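Local coordinates for protein amphiphysin (Drosophila melanogaster, PDB 1URU) that probably binds curved membranes through its crescent-shaped BAR-domain dimer and so senses membrane curvature, in keeping with a role in endocytosis, at residues A[103-108]-A[220-225]; A[61-66]-A[213-218]; A[115-120]-A[208-213]. All blocks are in the same frame, centred on the assembly; numbering follows the deposited sequence.

All three interactions gather on helix 172-239 of the BAR domain. In interactions 1 and 3 it packs against helix 92-156, their centres about 17 Å apart and their nearest atoms about 6 Å. Interaction 2 reaches from helix 172-239 to helix 35-84; its centre lies about 12 Å from that of interaction 1 and about 9 Å from that of interaction 3, with which it shares Ala213. Direct contacts join it to both: Trp106 CE2 meets Phe218 CZ at 3.8 Å, and Asn61 ND2 meets Leu118 CD1 at 3.5 Å. Each interaction also has residues touching the second subunit, so the packing within the chain lies next to the dimer interface at all three places.

Interaction 1: residues A[103-108]-A[220-225]; sequences ESLWAD and NETAKI
Glu221, whose CB lies against the tip of Leu105, sends its carboxylate off to a salt bridge within its own helix: Lys224 NZ meets Glu221 OE2 at 3.2 Å, on the syn side and 17° out of the carboxylate plane. The bend at chi2 of Glu221 (-46°) turns the charged end off the interface, and its aliphatic base stays there. Leu105 carries the contact from 103-108. Its CD2 sits 3.6 Å from Glu221 CB, the two side chains crossing at about a right angle. Leu105 CD1 reaches to 3.5 Å from Thr222 N. The same Leu105 CD1 lies 3.7 Å from Ile225 CD1. One leucine thus fills the notch between successive turns of 220-225, whose axis runs antiparallel to that of 103-108 (171°) at 10.1 Å. Thr222 OG1 stands 3.8 Å from Leu105 CD1, but its hydrogen bond goes back to Phe218 O. Ile225 also rests on Gln98 and Ala101 of helix 92-156, and Thr222 packs on His219 of the second subunit. Because the polar ends of Glu221 and Thr222 find partners on their own helix, what joins the two segments is apolar packing around Leu105, with no polar bond between them.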
loop_
_atom_site.group_PDB
_atom_site.type_symbol
_atom_site.label_atom_id
_atom_site.label_comp_id
_atom_site.label_asym_id
_atom_site.label_seq_id
_atom_site.Cartn_x
_atom_site.Cartn_y
_atom_site.Cartn_z
ATOM N N GLU A 103 -11.750 2.850 8.242
ATOM C CA GLU A 103 -12.132 1.878 7.222
ATOM C C GLU A 103 -12.866 2.554 6.079
ATOM O O GLU A 103 -12.696 2.179 4.926
ATOM C CB GLU A 103 -13.014 0.763 7.809
ATOM C CG GLU A 103 -12.242 -0.331 8.544
ATOM C CD GLU A 103 -13.119 -1.515 8.950
ATOM O OE1 GLU A 103 -13.905 -2.011 8.113
ATOM O OE2 GLU A 103 -13.029 -1.959 10.115
ATOM N N SER A 104 -13.685 3.545 6.416
ATOM C CA SER A 104 -14.516 4.257 5.457
ATOM C C SER A 104 -13.755 5.255 4.627
ATOM O O SER A 104 -14.029 5.386 3.455
ATOM C CB SER A 104 -15.630 4.981 6.189
ATOM O OG SER A 104 -16.513 4.027 6.743
ATOM N N LEU A 105 -12.812 5.977 5.230
ATOM C CA LEU A 105 -11.976 6.902 4.465
ATOM C C LEU A 105 -11.172 6.118 3.439
ATOM O O LEU A 105 -11.052 6.533 2.288
ATOM C CB LEU A 105 -11.012 7.658 5.351
ATOM C CG LEU A 105 -11.639 8.619 6.343
ATOM C CD1 LEU A 105 -10.576 9.120 7.303
ATOM C CD2 LEU A 105 -12.284 9.784 5.639
ATOM N N TRP A 106 -10.615 4.992 3.872
ATOM C CA TRP A 106 -9.846 4.159 2.977
ATOM C C TRP A 106 -10.739 3.693 1.833
ATOM O O TRP A 106 -10.274 3.535 0.707
ATOM C CB TRP A 106 -9.269 2.938 3.699
ATOM C CG TRP A 106 -7.877 3.112 4.323
ATOM C CD1 TRP A 106 -7.588 3.386 5.641
ATOM C CD2 TRP A 106 -6.610 2.994 3.659
ATOM N NE1 TRP A 106 -6.230 3.434 5.825
ATOM C CE2 TRP A 106 -5.601 3.201 4.632
ATOM C CE3 TRP A 106 -6.219 2.723 2.339
ATOM C CZ2 TRP A 106 -4.230 3.141 4.328
ATOM C CZ3 TRP A 106 -4.849 2.666 2.036
ATOM C CH2 TRP A 106 -3.875 2.873 3.029
ATOM N N ALA A 107 -12.021 3.482 2.101
ATOM C CA ALA A 107 -12.928 3.059 1.043
ATOM C C ALA A 107 -13.387 4.182 0.081
ATOM O O ALA A 107 -13.579 3.893 -1.097
ATOM C CB ALA A 107 -14.105 2.341 1.623
ATOM N N ASP A 108 -13.579 5.428 0.557
ATOM C CA ASP A 108 -13.841 6.555 -0.354
ATOM C C ASP A 108 -12.626 6.628 -1.281
ATOM O O ASP A 108 -12.770 6.539 -2.500
ATOM C CB ASP A 108 -14.012 7.941 0.324
ATOM C CG ASP A 108 -14.935 7.923 1.531
ATOM O OD1 ASP A 108 -15.779 7.007 1.606
ATOM O OD2 ASP A 108 -14.892 8.794 2.462
ATOM N N ASN A 220 -5.825 14.005 4.839
ATOM C CA ASN A 220 -6.110 15.018 5.832
ATOM C C ASN A 220 -7.149 14.528 6.835
ATOM O O ASN A 220 -7.052 14.807 8.031
ATOM C CB ASN A 220 -6.613 16.280 5.142
ATOM C CG ASN A 220 -7.065 17.322 6.109
ATOM O OD1 ASN A 220 -8.204 17.743 6.074
ATOM N ND2 ASN A 220 -6.172 17.732 7.009
ATOM N N GLU A 221 -8.150 13.799 6.353
ATOM C CA GLU A 221 -9.120 13.187 7.258
ATOM C C GLU A 221 -8.456 12.066 8.040
ATOM O O GLU A 221 -8.542 12.048 9.250
ATOM C CB GLU A 221 -10.361 12.672 6.516
ATOM C CG GLU A 221 -11.246 13.738 5.870
ATOM C CD GLU A 221 -11.531 14.920 6.769
ATOM O OE1 GLU A 221 -11.830 14.723 7.967
ATOM O OE2 GLU A 221 -11.425 16.060 6.262
ATOM N N THR A 222 -7.770 11.155 7.360
ATOM C CA THR A 222 -7.009 10.115 8.053
ATOM C C THR A 222 -6.064 10.731 9.084
ATOM O O THR A 222 -5.791 10.113 10.092
ATOM C CB THR A 222 -6.188 9.228 7.065
ATOM O OG1 THR A 222 -7.037 8.530 6.158
ATOM C CG2 THR A 222 -5.540 8.095 7.786
ATOM N N ALA A 223 -5.562 11.941 8.852
ATOM C CA ALA A 223 -4.675 12.571 9.842
ATOM C C ALA A 223 -5.428 12.941 11.127
ATOM O O ALA A 223 -4.989 12.634 12.242
ATOM C CB ALA A 223 -3.982 13.779 9.264
ATOM N N LYS A 224 -6.565 13.607 10.948
ATOM C CA LYS A 224 -7.492 13.913 12.040
ATOM C C LYS A 224 -7.840 12.674 12.873
ATOM O O LYS A 224 -8.030 12.785 14.065
ATOM C CB LYS A 224 -8.790 14.543 11.503
ATOM C CG LYS A 224 -8.656 15.980 10.997
ATOM C CD LYS A 224 -10.027 16.560 10.591
ATOM C CE LYS A 224 -9.875 17.702 9.569
ATOM N NZ LYS A 224 -11.147 17.962 8.807
ATOM N N ILE A 225 -7.929 11.509 12.245
ATOM C CA ILE A 225 -8.286 10.280 12.943
ATOM C C ILE A 225 -7.152 9.814 13.822
ATOM O O ILE A 225 -7.363 9.408 14.969
ATOM C CB ILE A 225 -8.551 9.181 11.941
ATOM C CG1 ILE A 225 -9.845 9.465 11.197
ATOM C CG2 ILE A 225 -8.510 7.793 12.644
ATOM C CD1 ILE A 225 -10.661 8.221 10.866
#

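Interaction 2: residues A[61-66]-A[213-218]; sequences NNYIRC and ATEQVF
Helices 35-84 and 172-239, two of the three long helices in the BAR-domain bundle, are bridged here by a tyrosine-glutamate pair. Tyr63 and Glu215 are buried and point at each other, the hydroxyl end of the ring meeting the carboxylate. Tyr63 OH lies 2.5 Å from Glu215 OE2, a weak hydrogen bond that remains uncertain, since another acceptor could take the phenolic proton; at 2.60 Å resolution that short separation is no evidence of unusual strength. Glu215 OE1 is 3.1 Å from Tyr63 OH, so both carboxylate oxygens lie near the hydroxyl. The carboxylate plane is turned 48° from the ring, and Glu215 OE2 approaches the ring obliquely. Tyr63 reaches across because its CG is anti to the backbone N (chi1 -177°), which carries the ring straight out toward 213-218. The chain of Glu215 is instead bent at chi2 (-90°), bringing the carboxylate round to the hydroxyl. A phenylalanine in place of Tyr63 would probably leave the buried Glu215 carboxylate without its phenolic mate in this pair. Glu215 also packs on Phe109 of helix 92-156 and on Tyr226 of the second subunit, placing the pair close to both the third helix and the dimer interface. Such a link between the first and third helices, which run in broadly the same direction, belongs to the up-down-up three-helix coiled coil of a BAR domain.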
loop_
_atom_site.group_PDB
_atom_site.type_symbol
_atom_site.label_atom_id
_atom_site.label_comp_id
_atom_site.label_asym_id
_atom_site.label_seq_id
_atom_site.Cartn_x
_atom_site.Cartn_y
_atom_site.Cartn_z
ATOM N N ASN A 61 -2.706 2.098 -12.433
ATOM C CA ASN A 61 -3.327 0.814 -12.140
ATOM C C ASN A 61 -2.495 0.032 -11.125
ATOM O O ASN A 61 -3.029 -0.696 -10.304
ATOM C CB ASN A 61 -3.573 -0.011 -13.420
ATOM C CG ASN A 61 -4.900 0.332 -14.087
ATOM O OD1 ASN A 61 -4.982 0.475 -15.299
ATOM N ND2 ASN A 61 -5.943 0.467 -13.296
ATOM N N ASN A 62 -1.186 0.210 -11.187
ATOM C CA ASN A 62 -0.290 -0.391 -10.218
ATOM C C ASN A 62 -0.518 0.259 -8.844
ATOM O O ASN A 62 -0.570 -0.428 -7.846
ATOM C CB ASN A 62 1.165 -0.265 -10.687
ATOM C CG ASN A 62 2.139 -0.895 -9.717
ATOM O OD1 ASN A 62 2.044 -2.088 -9.422
ATOM N ND2 ASN A 62 3.064 -0.097 -9.193
ATOM N N TYR A 63 -0.720 1.580 -8.829
ATOM C CA TYR A 63 -0.979 2.335 -7.607
ATOM C C TYR A 63 -2.265 1.890 -6.952
ATOM O O TYR A 63 -2.315 1.707 -5.751
ATOM C CB TYR A 63 -1.075 3.804 -7.929
ATOM C CG TYR A 63 -1.271 4.715 -6.749
ATOM C CD1 TYR A 63 -0.298 4.824 -5.767
ATOM C CD2 TYR A 63 -2.415 5.506 -6.631
ATOM C CE1 TYR A 63 -0.448 5.689 -4.681
ATOM C CE2 TYR A 63 -2.583 6.379 -5.540
ATOM C CZ TYR A 63 -1.577 6.465 -4.580
ATOM O OH TYR A 63 -1.704 7.303 -3.522
ATOM N N ILE A 64 -3.301 1.686 -7.743
ATOM C CA ILE A 64 -4.593 1.324 -7.187
ATOM C C ILE A 64 -4.533 -0.011 -6.439
ATOM O O ILE A 64 -4.972 -0.102 -5.301
ATOM C CB ILE A 64 -5.648 1.203 -8.278
ATOM C CG1 ILE A 64 -5.801 2.517 -9.039
ATOM C CG2 ILE A 64 -6.965 0.692 -7.661
ATOM C CD1 ILE A 64 -7.113 3.193 -8.836
ATOM N N ARG A 65 -4.039 -1.065 -7.074
ATOM C CA ARG A 65 -3.978 -2.326 -6.349
ATOM C C ARG A 65 -2.978 -2.252 -5.186
ATOM O O ARG A 65 -3.150 -2.927 -4.186
ATOM C CB ARG A 65 -3.738 -3.539 -7.275
ATOM C CG ARG A 65 -2.422 -3.593 -7.952
ATOM C CD ARG A 65 -1.827 -5.010 -8.103
ATOM N NE ARG A 65 -0.373 -4.864 -8.224
ATOM C CZ ARG A 65 0.514 -5.166 -7.296
ATOM N NH1 ARG A 65 0.152 -5.734 -6.139
ATOM N NH2 ARG A 65 1.791 -4.915 -7.541
ATOM N N CYS A 66 -1.959 -1.412 -5.278
ATOM C CA CYS A 66 -1.074 -1.276 -4.140
ATOM C C CYS A 66 -1.787 -0.601 -2.972
ATOM O O CYS A 66 -1.559 -0.957 -1.821
ATOM C CB CYS A 66 0.231 -0.590 -4.522
ATOM S SG CYS A 66 1.317 -1.763 -5.378
ATOM N N ALA A 213 -6.940 15.972 -5.221
ATOM C CA ALA A 213 -7.994 16.276 -4.263
ATOM C C ALA A 213 -8.433 15.029 -3.493
ATOM O O ALA A 213 -8.822 15.102 -2.323
ATOM C CB ALA A 213 -9.191 16.849 -5.016
ATOM N N THR A 214 -8.413 13.890 -4.175
ATOM C CA THR A 214 -8.816 12.630 -3.591
ATOM C C THR A 214 -7.798 12.270 -2.547
ATOM O O THR A 214 -8.157 11.888 -1.420
ATOM C CB THR A 214 -8.872 11.552 -4.689
ATOM O OG1 THR A 214 -9.855 11.928 -5.659
ATOM C CG2 THR A 214 -9.344 10.213 -4.169
ATOM N N GLU A 215 -6.530 12.435 -2.939
ATOM C CA GLU A 215 -5.396 12.213 -2.066
ATOM C C GLU A 215 -5.466 13.170 -0.879
ATOM O O GLU A 215 -5.368 12.757 0.259
ATOM C CB GLU A 215 -4.087 12.411 -2.819
ATOM C CG GLU A 215 -3.843 11.430 -3.953
ATOM C CD GLU A 215 -3.109 10.163 -3.532
ATOM O OE1 GLU A 215 -3.122 9.789 -2.355
ATOM O OE2 GLU A 215 -2.513 9.529 -4.412
ATOM N N GLN A 216 -5.670 14.448 -1.151
ATOM C CA GLN A 216 -5.692 15.466 -0.102
ATOM C C GLN A 216 -6.722 15.128 0.959
ATOM O O GLN A 216 -6.424 15.119 2.144
ATOM C CB GLN A 216 -5.967 16.861 -0.707
ATOM C CG GLN A 216 -6.884 17.821 0.099
ATOM C CD GLN A 216 -6.271 18.276 1.402
ATOM O OE1 GLN A 216 -5.105 18.665 1.449
ATOM N NE2 GLN A 216 -7.056 18.232 2.469
ATOM N N VAL A 217 -7.942 14.849 0.519
ATOM C CA VAL A 217 -9.040 14.618 1.438
ATOM C C VAL A 217 -8.746 13.382 2.287
ATOM O O VAL A 217 -8.847 13.454 3.504
ATOM C CB VAL A 217 -10.390 14.521 0.676
ATOM C CG1 VAL A 217 -11.405 13.666 1.419
ATOM C CG2 VAL A 217 -10.949 15.915 0.425
ATOM N N PHE A 218 -8.357 12.274 1.646
ATOM C CA PHE A 218 -8.006 11.020 2.341
ATOM C C PHE A 218 -6.918 11.203 3.388
ATOM O O PHE A 218 -7.026 10.716 4.509
ATOM C CB PHE A 218 -7.543 9.975 1.335
ATOM C CG PHE A 218 -6.808 8.826 1.945
ATOM C CD1 PHE A 218 -7.489 7.850 2.660
ATOM C CD2 PHE A 218 -5.429 8.702 1.791
ATOM C CE1 PHE A 218 -6.815 6.773 3.218
ATOM C CE2 PHE A 218 -4.742 7.623 2.340
ATOM C CZ PHE A 218 -5.439 6.662 3.059
#

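Interaction 3: residues A[115-120]-A[208-213]; sequences DQVLIP and LQTLFA
Thr210 CG2 fits between the bases of two neighbouring side chains, 3.9 Å from Gln116 CB and 4.0 Å from Val117 CG2. The side chains of Val117 and Thr210 run antiparallel, one passing beside the other, and their methyl groups meet alongside. The valine also fits over the next residue of 208-213: Val117 CG2 is 3.9 Å from Leu211 CA, and Val117 CG1 is 4.0 Å from Leu211 CB. With CG1 anti to the backbone N (chi1 -172°), Val117 directs one methyl to the start of the leucine side chain and the other to its backbone carbon and to Thr210. This is also where the backbones come nearest, the CA atoms of Val117 and Leu211 lying 5.8 Å apart. Gln116 offers just its CB, for a bend at chi2 takes its amide away. This is the antiparallel pairing of the second and third helices of the BAR-domain coiled coil; the segment axes pass 9.0 Å apart at an angle of 151°. Segment 115-120 is not regular helix: a wider pi-type turn spans 115-117, and the chain kinks at Gln116 and again at Pro120, whose ring nitrogen has no hydrogen to give. Kinked helices of this kind are consistent with the curved shape of the domain. Farther out, Thr210 OG1 is bonded to Thr206 O one turn back, leaving its methyl directed at 115-120. Phe60 of helix 35-84 touches both Val117 and Leu211, while Phe212 packs on Leu229 of the second subunit.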
loop_
_atom_site.group_PDB
_atom_site.type_symbol
_atom_site.label_atom_id
_atom_site.label_comp_id
_atom_site.label_asym_id
_atom_site.label_seq_id
_atom_site.Cartn_x
_atom_site.Cartn_y
_atom_site.Cartn_z
ATOM N N ASP A 115 -12.640 4.887 -9.817
ATOM C CA ASP A 115 -13.858 5.334 -10.472
ATOM C C ASP A 115 -13.681 6.741 -11.030
ATOM O O ASP A 115 -13.486 6.901 -12.231
ATOM C CB ASP A 115 -15.049 5.270 -9.509
ATOM C CG ASP A 115 -16.347 5.742 -10.142
ATOM O OD1 ASP A 115 -17.415 5.617 -9.501
ATOM O OD2 ASP A 115 -16.403 6.246 -11.275
ATOM N N GLN A 116 -13.748 7.753 -10.164
ATOM C CA GLN A 116 -13.619 9.151 -10.595
ATOM C C GLN A 116 -12.289 9.436 -11.329
ATOM O O GLN A 116 -12.300 10.107 -12.341
ATOM C CB GLN A 116 -13.796 10.113 -9.407
ATOM C CG GLN A 116 -15.242 10.460 -9.055
ATOM C CD GLN A 116 -16.031 9.276 -8.467
ATOM O OE1 GLN A 116 -15.727 8.783 -7.380
ATOM N NE2 GLN A 116 -17.039 8.816 -9.201
ATOM N N VAL A 117 -11.161 8.908 -10.845
ATOM C CA VAL A 117 -9.855 9.219 -11.437
ATOM C C VAL A 117 -9.547 8.303 -12.589
ATOM O O VAL A 117 -9.056 8.752 -13.622
ATOM C CB VAL A 117 -8.657 9.065 -10.466
ATOM C CG1 VAL A 117 -7.394 9.603 -11.122
ATOM C CG2 VAL A 117 -8.880 9.771 -9.155
ATOM N N LEU A 118 -9.824 7.014 -12.397
ATOM C CA LEU A 118 -9.367 5.970 -13.309
ATOM C C LEU A 118 -10.118 5.966 -14.610
ATOM O O LEU A 118 -9.476 5.860 -15.642
ATOM C CB LEU A 118 -9.466 4.578 -12.677
ATOM C CG LEU A 118 -9.202 3.398 -13.620
ATOM C CD1 LEU A 118 -7.749 3.365 -14.070
ATOM C CD2 LEU A 118 -9.556 2.101 -12.956
ATOM N N ILE A 119 -11.455 6.046 -14.571
ATOM C CA ILE A 119 -12.275 5.874 -15.783
ATOM C C ILE A 119 -11.985 6.941 -16.860
ATOM O O ILE A 119 -11.836 6.591 -18.028
ATOM C CB ILE A 119 -13.810 5.792 -15.470
ATOM C CG1 ILE A 119 -14.252 4.356 -15.210
ATOM C CG2 ILE A 119 -14.653 6.273 -16.638
ATOM C CD1 ILE A 119 -14.126 3.955 -13.813
ATOM N N PRO A 120 -11.945 8.232 -16.522
ATOM C CA PRO A 120 -11.487 9.217 -17.498
ATOM C C PRO A 120 -10.126 8.870 -18.065
ATOM O O PRO A 120 -9.881 9.183 -19.225
ATOM C CB PRO A 120 -11.441 10.523 -16.685
ATOM C CG PRO A 120 -12.481 10.352 -15.714
ATOM C CD PRO A 120 -12.399 8.892 -15.282
ATOM N N LEU A 208 -5.528 15.067 -12.900
ATOM C CA LEU A 208 -4.733 15.379 -11.709
ATOM C C LEU A 208 -5.500 16.181 -10.641
ATOM O O LEU A 208 -5.234 16.014 -9.474
ATOM C CB LEU A 208 -3.431 16.082 -12.110
ATOM C CG LEU A 208 -2.491 15.294 -13.037
ATOM C CD1 LEU A 208 -1.232 16.064 -13.310
ATOM C CD2 LEU A 208 -2.124 13.961 -12.432
ATOM N N GLN A 209 -6.451 17.030 -11.018
ATOM C CA GLN A 209 -7.234 17.799 -10.030
ATOM C C GLN A 209 -8.038 16.829 -9.209
ATOM O O GLN A 209 -8.061 16.914 -7.986
ATOM C CB GLN A 209 -8.189 18.805 -10.694
ATOM C CG GLN A 209 -8.918 19.822 -9.759
ATOM C CD GLN A 209 -9.851 19.218 -8.639
ATOM O OE1 GLN A 209 -10.995 18.794 -8.894
ATOM N NE2 GLN A 209 -9.345 19.220 -7.400
ATOM N N THR A 210 -8.704 15.904 -9.886
ATOM C CA THR A 210 -9.439 14.821 -9.214
ATOM C C THR A 210 -8.512 13.973 -8.342
ATOM O O THR A 210 -8.832 13.699 -7.188
ATOM C CB THR A 210 -10.112 13.886 -10.241
ATOM O OG1 THR A 210 -10.813 14.643 -11.229
ATOM C CG2 THR A 210 -11.191 13.048 -9.603
ATOM N N LEU A 211 -7.377 13.555 -8.909
ATOM C CA LEU A 211 -6.436 12.687 -8.201
ATOM C C LEU A 211 -5.901 13.390 -6.974
ATOM O O LEU A 211 -5.894 12.823 -5.898
ATOM C CB LEU A 211 -5.259 12.257 -9.087
ATOM C CG LEU A 211 -4.105 11.545 -8.375
ATOM C CD1 LEU A 211 -4.584 10.268 -7.713
ATOM C CD2 LEU A 211 -2.961 11.243 -9.320
ATOM N N PHE A 212 -5.466 14.630 -7.126
ATOM C CA PHE A 212 -4.772 15.311 -6.029
ATOM C C PHE A 212 -5.689 15.689 -4.888
ATOM O O PHE A 212 -5.269 15.694 -3.751
ATOM C CB PHE A 212 -4.008 16.517 -6.560
ATOM C CG PHE A 212 -2.799 16.145 -7.373
ATOM C CD1 PHE A 212 -2.240 17.060 -8.253
ATOM C CD2 PHE A 212 -2.220 14.869 -7.268
ATOM C CE1 PHE A 212 -1.114 16.729 -9.008
ATOM C CE2 PHE A 212 -1.106 14.531 -8.021
ATOM C CZ PHE A 212 -0.543 15.475 -8.896
ATOM N N ALA A 213 -6.940 15.972 -5.221
ATOM C CA ALA A 213 -7.994 16.276 -4.263
ATOM C C ALA A 213 -8.433 15.029 -3.493
ATOM O O ALA A 213 -8.822 15.102 -2.323
ATOM C CB ALA A 213 -9.191 16.849 -5.016
#